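Local atomic coordinates of 1,4-dihydroxy-6-naphtoate synthase (Archaeoglobus fulgidus, PDB entry 1ZBM), a protein that probably converts cyclic dehypoxanthine futalosine into 1,4-dihydroxy-6-naphthoate, a step in the biosynthesis of menaquinone. Residues Asp22-Tyr27 and Asp216-Tyr221; Lys75-Ser80 and Ile188-Ser193. All coordinates share one frame; numbering follows the deposited sequence.

Overall arrangement
The chain first runs through strand 11-16 into helix 20-30, which supplies the first half of contact 1. It then passes strands 39-44 and 61-65 and starts strand 76-86, the first half of contact 2. The second five-stranded sheet is built next. The chain returns along strand 181-189, and contact 2 closes a loop of 107 residues at the edge of the first sheet. Helix 194-213 leads on to helix 215-222, where contact 1 closes the larger loop. Contact 2 is therefore nested inside contact 1. One contact joins two helices, the other two strands. Their centres lie 25 Å apart, and their nearest atoms about 8 Å apart.

Contact 1: Asp22-Tyr27 and Asp216-Tyr221; sequences DAFMFY and DEAIEY
A23 turns its methyl toward the ring of Y221, with A23 CB 4.3 Å from Y221 CE2. F24 reaches further across. Its CG stands anti to the backbone N (chi1 -178°), which carries the ring to helix 215-222. The ring edge meets the backbone there, with F24 CD1 3.6 Å from I219 N. The methyl of A218 also touches the ring, at 3.7 Å from F24 CD1 to A218 CB. The F24 side chain also touches A211 of helix 194-213 and A238 of helix 231-241.

Y27 makes the most extensive contact of this segment. Its ring lies over the backbone of A218. The A218 CA is 4.0 Å from the ring centroid and 25° off the ring normal, a CH-pi contact displaced toward the rim. Next to it, Y27 CD2 comes within 3.6 Å of Y221 CB. The hydroxyl donates a short hydrogen bond, 2.6 Å from Y27 OH to E217 OE2. It uses the anti lone pair of that oxygen, and the carboxylate plane stands nearly perpendicular to the ring. An extended side chain brings the E217 carboxylate to the hydroxyl. H31 meets the rings of both tyrosines, and the Y221 hydroxyl is hydrogen-bonded to K224.

The axes of the short segments come within 8.0 Å where F24 and A218 face each other, which the small A218 probably helps. The two segments run at 126° to each other. This is a buried helix-helix packing in an alpha/beta domain of the periplasmic-binding-protein type, joining helix 20-30 near the N terminus to helix 215-222.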
loop_
_atom_site.group_PDB
_atom_site.type_symbol
_atom_site.label_atom_id
_atom_site.label_comp_id
_atom_site.label_asym_id
_atom_site.label_seq_id
_atom_site.Cartn_x
_atom_site.Cartn_y
_atom_site.Cartn_z
ATOM N N ASP A 22 7.813 2.989 2.069
ATOM C CA ASP A 22 7.238 4.106 2.815
ATOM C C ASP A 22 8.304 4.999 3.456
ATOM O O ASP A 22 8.271 6.216 3.299
ATOM C CB ASP A 22 6.276 3.584 3.884
ATOM C CG ASP A 22 5.588 4.689 4.625
ATOM O OD1 ASP A 22 6.266 5.419 5.390
ATOM O OD2 ASP A 22 4.361 4.847 4.450
ATOM N N ALA A 23 9.245 4.398 4.179
ATOM C CA ALA A 23 10.310 5.160 4.822
ATOM C C ALA A 23 11.068 5.938 3.749
ATOM O O ALA A 23 11.481 7.081 3.957
ATOM C CB ALA A 23 11.264 4.207 5.554
ATOM N N PHE A 24 11.243 5.291 2.601
ATOM C CA PHE A 24 11.929 5.862 1.450
ATOM C C PHE A 24 11.233 7.168 1.053
ATOM O O PHE A 24 11.851 8.232 1.035
ATOM C CB PHE A 24 11.888 4.842 0.301
ATOM C CG PHE A 24 12.600 5.281 -0.947
ATOM C CD1 PHE A 24 13.991 5.249 -1.025
ATOM C CD2 PHE A 24 11.879 5.740 -2.041
ATOM C CE1 PHE A 24 14.658 5.653 -2.192
ATOM C CE2 PHE A 24 12.533 6.148 -3.211
ATOM C CZ PHE A 24 13.929 6.112 -3.281
HETATM N N MSE A 25 9.938 7.068 0.765
HETATM C CA MSE A 25 9.111 8.205 0.382
HETATM C C MSE A 25 9.120 9.321 1.437
HETATM O O MSE A 25 9.234 10.510 1.103
HETATM C CB MSE A 25 7.677 7.715 0.148
HETATM C CG MSE A 25 6.702 8.759 -0.355
HETATM SE SE MSE A 25 4.858 8.087 -0.283
HETATM C CE MSE A 25 5.154 6.369 -1.154
ATOM N N PHE A 26 9.029 8.942 2.711
ATOM C CA PHE A 26 9.005 9.926 3.806
ATOM C C PHE A 26 10.353 10.356 4.379
ATOM O O PHE A 26 10.394 11.208 5.267
ATOM C CB PHE A 26 8.151 9.424 4.973
ATOM C CG PHE A 26 6.673 9.538 4.745
ATOM C CD1 PHE A 26 5.959 8.485 4.202
ATOM C CD2 PHE A 26 5.988 10.687 5.119
ATOM C CE1 PHE A 26 4.577 8.570 4.037
ATOM C CE2 PHE A 26 4.606 10.789 4.959
ATOM C CZ PHE A 26 3.901 9.728 4.421
ATOM N N TYR A 27 11.445 9.781 3.880
ATOM C CA TYR A 27 12.774 10.121 4.380
ATOM C C TYR A 27 13.056 11.618 4.492
ATOM O O TYR A 27 13.462 12.098 5.549
ATOM C CB TYR A 27 13.860 9.478 3.513
ATOM C CG TYR A 27 15.235 10.013 3.824
ATOM C CD1 TYR A 27 15.798 11.037 3.060
ATOM C CD2 TYR A 27 15.941 9.556 4.936
ATOM C CE1 TYR A 27 17.027 11.591 3.402
ATOM C CE2 TYR A 27 17.167 10.106 5.283
ATOM C CZ TYR A 27 17.703 11.121 4.515
ATOM O OH TYR A 27 18.922 11.657 4.868
ATOM N N ASP A 216 19.932 6.491 -3.004
ATOM C CA ASP A 216 20.796 5.814 -2.045
ATOM C C ASP A 216 20.681 6.395 -0.647
ATOM O O ASP A 216 20.646 5.652 0.332
ATOM C CB ASP A 216 22.240 5.838 -2.535
ATOM C CG ASP A 216 22.411 5.059 -3.828
ATOM O OD1 ASP A 216 22.190 3.824 -3.802
ATOM O OD2 ASP A 216 22.742 5.679 -4.861
ATOM N N GLU A 217 20.609 7.717 -0.550
ATOM C CA GLU A 217 20.491 8.343 0.748
ATOM C C GLU A 217 19.160 7.945 1.400
ATOM O O GLU A 217 19.134 7.421 2.515
ATOM C CB GLU A 217 20.571 9.861 0.612
ATOM C CG GLU A 217 20.742 10.581 1.939
ATOM C CD GLU A 217 20.557 12.077 1.815
ATOM O OE1 GLU A 217 20.986 12.644 0.790
ATOM O OE2 GLU A 217 19.998 12.690 2.753
ATOM N N ALA A 218 18.054 8.186 0.701
ATOM C CA ALA A 218 16.735 7.851 1.233
ATOM C C ALA A 218 16.587 6.358 1.552
ATOM O O ALA A 218 15.980 5.986 2.555
ATOM C CB ALA A 218 15.648 8.291 0.256
ATOM N N ILE A 219 17.154 5.508 0.706
ATOM C CA ILE A 219 17.070 4.068 0.900
ATOM C C ILE A 219 17.884 3.616 2.110
ATOM O O ILE A 219 17.566 2.613 2.748
ATOM C CB ILE A 219 17.577 3.328 -0.359
ATOM C CG1 ILE A 219 16.649 2.157 -0.693
ATOM C CG2 ILE A 219 19.022 2.844 -0.157
ATOM C CD1 ILE A 219 16.565 1.108 0.365
ATOM N N GLU A 220 18.942 4.357 2.424
ATOM C CA GLU A 220 19.810 4.024 3.553
ATOM C C GLU A 220 19.019 3.967 4.856
ATOM O O GLU A 220 19.120 3.007 5.616
ATOM C CB GLU A 220 20.925 5.061 3.688
ATOM C CG GLU A 220 21.991 4.682 4.708
ATOM C CD GLU A 220 22.709 3.402 4.330
ATOM O OE1 GLU A 220 23.185 3.301 3.169
ATOM O OE2 GLU A 220 22.799 2.486 5.186
ATOM N N TYR A 221 18.244 5.011 5.116
ATOM C CA TYR A 221 17.438 5.057 6.321
ATOM C C TYR A 221 16.316 4.017 6.235
ATOM O O TYR A 221 16.012 3.334 7.211
ATOM C CB TYR A 221 16.834 6.446 6.489
ATOM C CG TYR A 221 15.811 6.532 7.595
ATOM C CD1 TYR A 221 16.202 6.539 8.934
ATOM C CD2 TYR A 221 14.449 6.585 7.303
ATOM C CE1 TYR A 221 15.264 6.596 9.960
ATOM C CE2 TYR A 221 13.496 6.642 8.320
ATOM C CZ TYR A 221 13.909 6.646 9.645
ATOM O OH TYR A 221 12.985 6.693 10.662
#

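Contact 2: Lys75-Ser80 and Ile188-Ser193; sequences KYRILS and IRRDLS
R77 and I188 form an antiparallel hydrogen-bonded pair. R77 N donates to I188 O at 3.1 Å. I188 N returns a bond to R77 O at 3.0 Å. Y76 and R189 form the neighbouring non-hydrogen-bonded pair. There R189 CG lies over one face of the Y76 ring, and Y76 CD1 is 3.3 Å from R189 N. Beyond it, K75 O accepts R190 N at 2.8 Å and also a bond from water 1.

I188 CG2 sits over the centre of the R77 guanidinium, 3.9 Å above its plane. Q197 accepts from R77 NH2, and water 2 donates to R189 O and accepts a weak bond from R77 NE. L79 CD1 touches the same I188 methyl.

R190 folds back over the first strand. Its chain is extended from CG to NE. One face of its guanidinium covers R77 CB. R190 NE lies 2.9 Å from Y76 O. R190 NH2 donates to D73 O, and Y76 O accepts from the Y69 hydroxyl.

R189 NE makes a salt bridge to D191 OD1 at 2.6 Å, on the syn side of the carboxylate. R189 NH1 donates to A57 O, and the Y76 hydroxyl is bonded to Y59 O. Outermost in the first sheet, strand 76-86 thus pairs antiparallel with 181-189, just before the type I turn from R189 to L192 and helix 194-213, N-capped by S193, in the periplasmic-binding-protein-like domain.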
loop_
_atom_site.group_PDB
_atom_site.type_symbol
_atom_site.label_atom_id
_atom_site.label_comp_id
_atom_site.label_asym_id
_atom_site.label_seq_id
_atom_site.Cartn_x
_atom_site.Cartn_y
_atom_site.Cartn_z
ATOM N N LYS A 75 -15.316 10.860 5.377
ATOM C CA LYS A 75 -14.509 11.674 6.273
ATOM C C LYS A 75 -13.115 11.964 5.707
ATOM O O LYS A 75 -12.429 12.885 6.157
ATOM C CB LYS A 75 -14.377 10.973 7.626
ATOM C CG LYS A 75 -15.652 10.970 8.467
ATOM C CD LYS A 75 -16.144 12.390 8.729
ATOM C CE LYS A 75 -17.048 12.447 9.944
ATOM N NZ LYS A 75 -18.022 11.327 9.952
ATOM N N TYR A 76 -12.711 11.187 4.709
ATOM C CA TYR A 76 -11.396 11.335 4.101
ATOM C C TYR A 76 -11.458 11.520 2.593
ATOM O O TYR A 76 -12.404 11.072 1.951
ATOM C CB TYR A 76 -10.560 10.084 4.393
ATOM C CG TYR A 76 -9.979 9.999 5.792
ATOM C CD1 TYR A 76 -8.844 10.732 6.142
ATOM C CD2 TYR A 76 -10.562 9.183 6.763
ATOM C CE1 TYR A 76 -8.300 10.658 7.420
ATOM C CE2 TYR A 76 -10.030 9.101 8.046
ATOM C CZ TYR A 76 -8.898 9.844 8.369
ATOM O OH TYR A 76 -8.389 9.794 9.637
ATOM N N ARG A 77 -10.458 12.187 2.025
ATOM C CA ARG A 77 -10.396 12.331 0.574
ATOM C C ARG A 77 -8.995 11.909 0.154
ATOM O O ARG A 77 -8.058 11.959 0.955
ATOM C CB ARG A 77 -10.673 13.761 0.119
ATOM C CG ARG A 77 -9.521 14.717 0.237
ATOM C CD ARG A 77 -9.882 16.024 -0.441
ATOM N NE ARG A 77 -8.904 17.068 -0.168
ATOM C CZ ARG A 77 -7.680 17.103 -0.684
ATOM N NH1 ARG A 77 -7.273 16.143 -1.511
ATOM N NH2 ARG A 77 -6.868 18.108 -0.377
ATOM N N ILE A 78 -8.852 11.482 -1.094
ATOM C CA ILE A 78 -7.563 11.029 -1.587
ATOM C C ILE A 78 -6.612 12.176 -1.860
ATOM O O ILE A 78 -6.962 13.140 -2.539
ATOM C CB ILE A 78 -7.710 10.213 -2.873
ATOM C CG1 ILE A 78 -8.730 9.088 -2.657
ATOM C CG2 ILE A 78 -6.361 9.612 -3.248
ATOM C CD1 ILE A 78 -9.258 8.485 -3.948
ATOM N N LEU A 79 -5.403 12.083 -1.313
ATOM C CA LEU A 79 -4.400 13.128 -1.531
ATOM C C LEU A 79 -3.704 12.847 -2.867
ATOM O O LEU A 79 -3.390 11.704 -3.179
ATOM C CB LEU A 79 -3.399 13.118 -0.382
ATOM C CG LEU A 79 -2.538 14.361 -0.260
ATOM C CD1 LEU A 79 -3.378 15.563 0.198
ATOM C CD2 LEU A 79 -1.432 14.066 0.762
ATOM N N SER A 80 -3.451 13.878 -3.658
ATOM C CA SER A 80 -2.829 13.653 -4.961
ATOM C C SER A 80 -1.471 12.949 -4.906
ATOM O O SER A 80 -1.093 12.279 -5.858
ATOM C CB SER A 80 -2.700 14.975 -5.710
ATOM O OG SER A 80 -3.989 15.587 -5.848
ATOM N N ILE A 188 -6.288 12.289 3.385
ATOM C CA ILE A 188 -6.309 13.452 4.269
ATOM C C ILE A 188 -7.741 13.769 4.718
ATOM O O ILE A 188 -8.645 13.885 3.895
ATOM C CB ILE A 188 -5.645 14.701 3.587
ATOM C CG1 ILE A 188 -5.648 15.902 4.540
ATOM C CG2 ILE A 188 -6.356 15.050 2.308
ATOM C CD1 ILE A 188 -4.783 17.043 4.054
ATOM N N ARG A 189 -7.924 13.899 6.034
ATOM C CA ARG A 189 -9.227 14.165 6.634
ATOM C C ARG A 189 -9.870 15.372 5.951
ATOM O O ARG A 189 -9.184 16.328 5.597
ATOM C CB ARG A 189 -9.065 14.382 8.154
ATOM C CG ARG A 189 -10.238 13.864 9.015
ATOM C CD ARG A 189 -9.865 13.652 10.499
ATOM N NE ARG A 189 -9.512 14.897 11.179
ATOM C CZ ARG A 189 -8.839 14.970 12.328
ATOM N NH1 ARG A 189 -8.434 13.863 12.946
ATOM N NH2 ARG A 189 -8.553 16.160 12.848
ATOM N N ARG A 190 -11.183 15.332 5.750
ATOM C CA ARG A 190 -11.858 16.425 5.061
ATOM C C ARG A 190 -12.103 17.683 5.890
ATOM O O ARG A 190 -12.424 18.735 5.334
ATOM C CB ARG A 190 -13.186 15.924 4.483
ATOM C CG ARG A 190 -13.051 14.876 3.372
ATOM C CD ARG A 190 -14.420 14.306 3.003
ATOM N NE ARG A 190 -14.360 13.251 1.994
ATOM C CZ ARG A 190 -14.151 13.462 0.699
ATOM N NH1 ARG A 190 -13.977 14.692 0.238
ATOM N NH2 ARG A 190 -14.130 12.432 -0.137
ATOM N N ASP A 191 -11.947 17.589 7.210
ATOM C CA ASP A 191 -12.177 18.745 8.082
ATOM C C ASP A 191 -10.981 19.693 8.223
ATOM O O ASP A 191 -11.062 20.696 8.940
ATOM C CB ASP A 191 -12.592 18.280 9.479
ATOM C CG ASP A 191 -11.438 17.694 10.252
ATOM O OD1 ASP A 191 -10.955 16.610 9.874
ATOM O OD2 ASP A 191 -10.997 18.328 11.232
ATOM N N LEU A 192 -9.875 19.382 7.557
ATOM C CA LEU A 192 -8.688 20.234 7.628
ATOM C C LEU A 192 -8.841 21.401 6.667
ATOM O O LEU A 192 -9.445 21.260 5.605
ATOM C CB LEU A 192 -7.442 19.439 7.252
ATOM C CG LEU A 192 -7.187 18.172 8.067
ATOM C CD1 LEU A 192 -5.894 17.536 7.589
ATOM C CD2 LEU A 192 -7.102 18.516 9.558
ATOM N N SER A 193 -8.275 22.543 7.034
ATOM C CA SER A 193 -8.369 23.734 6.202
ATOM C C SER A 193 -7.687 23.580 4.846
ATOM O O SER A 193 -6.835 22.710 4.651
ATOM C CB SER A 193 -7.768 24.938 6.932
ATOM O OG SER A 193 -6.357 24.819 7.023
HETATM O O HOH W 1 -13.550 15.015 8.318
HETATM O O HOH W 2 -9.546 17.703 2.783
#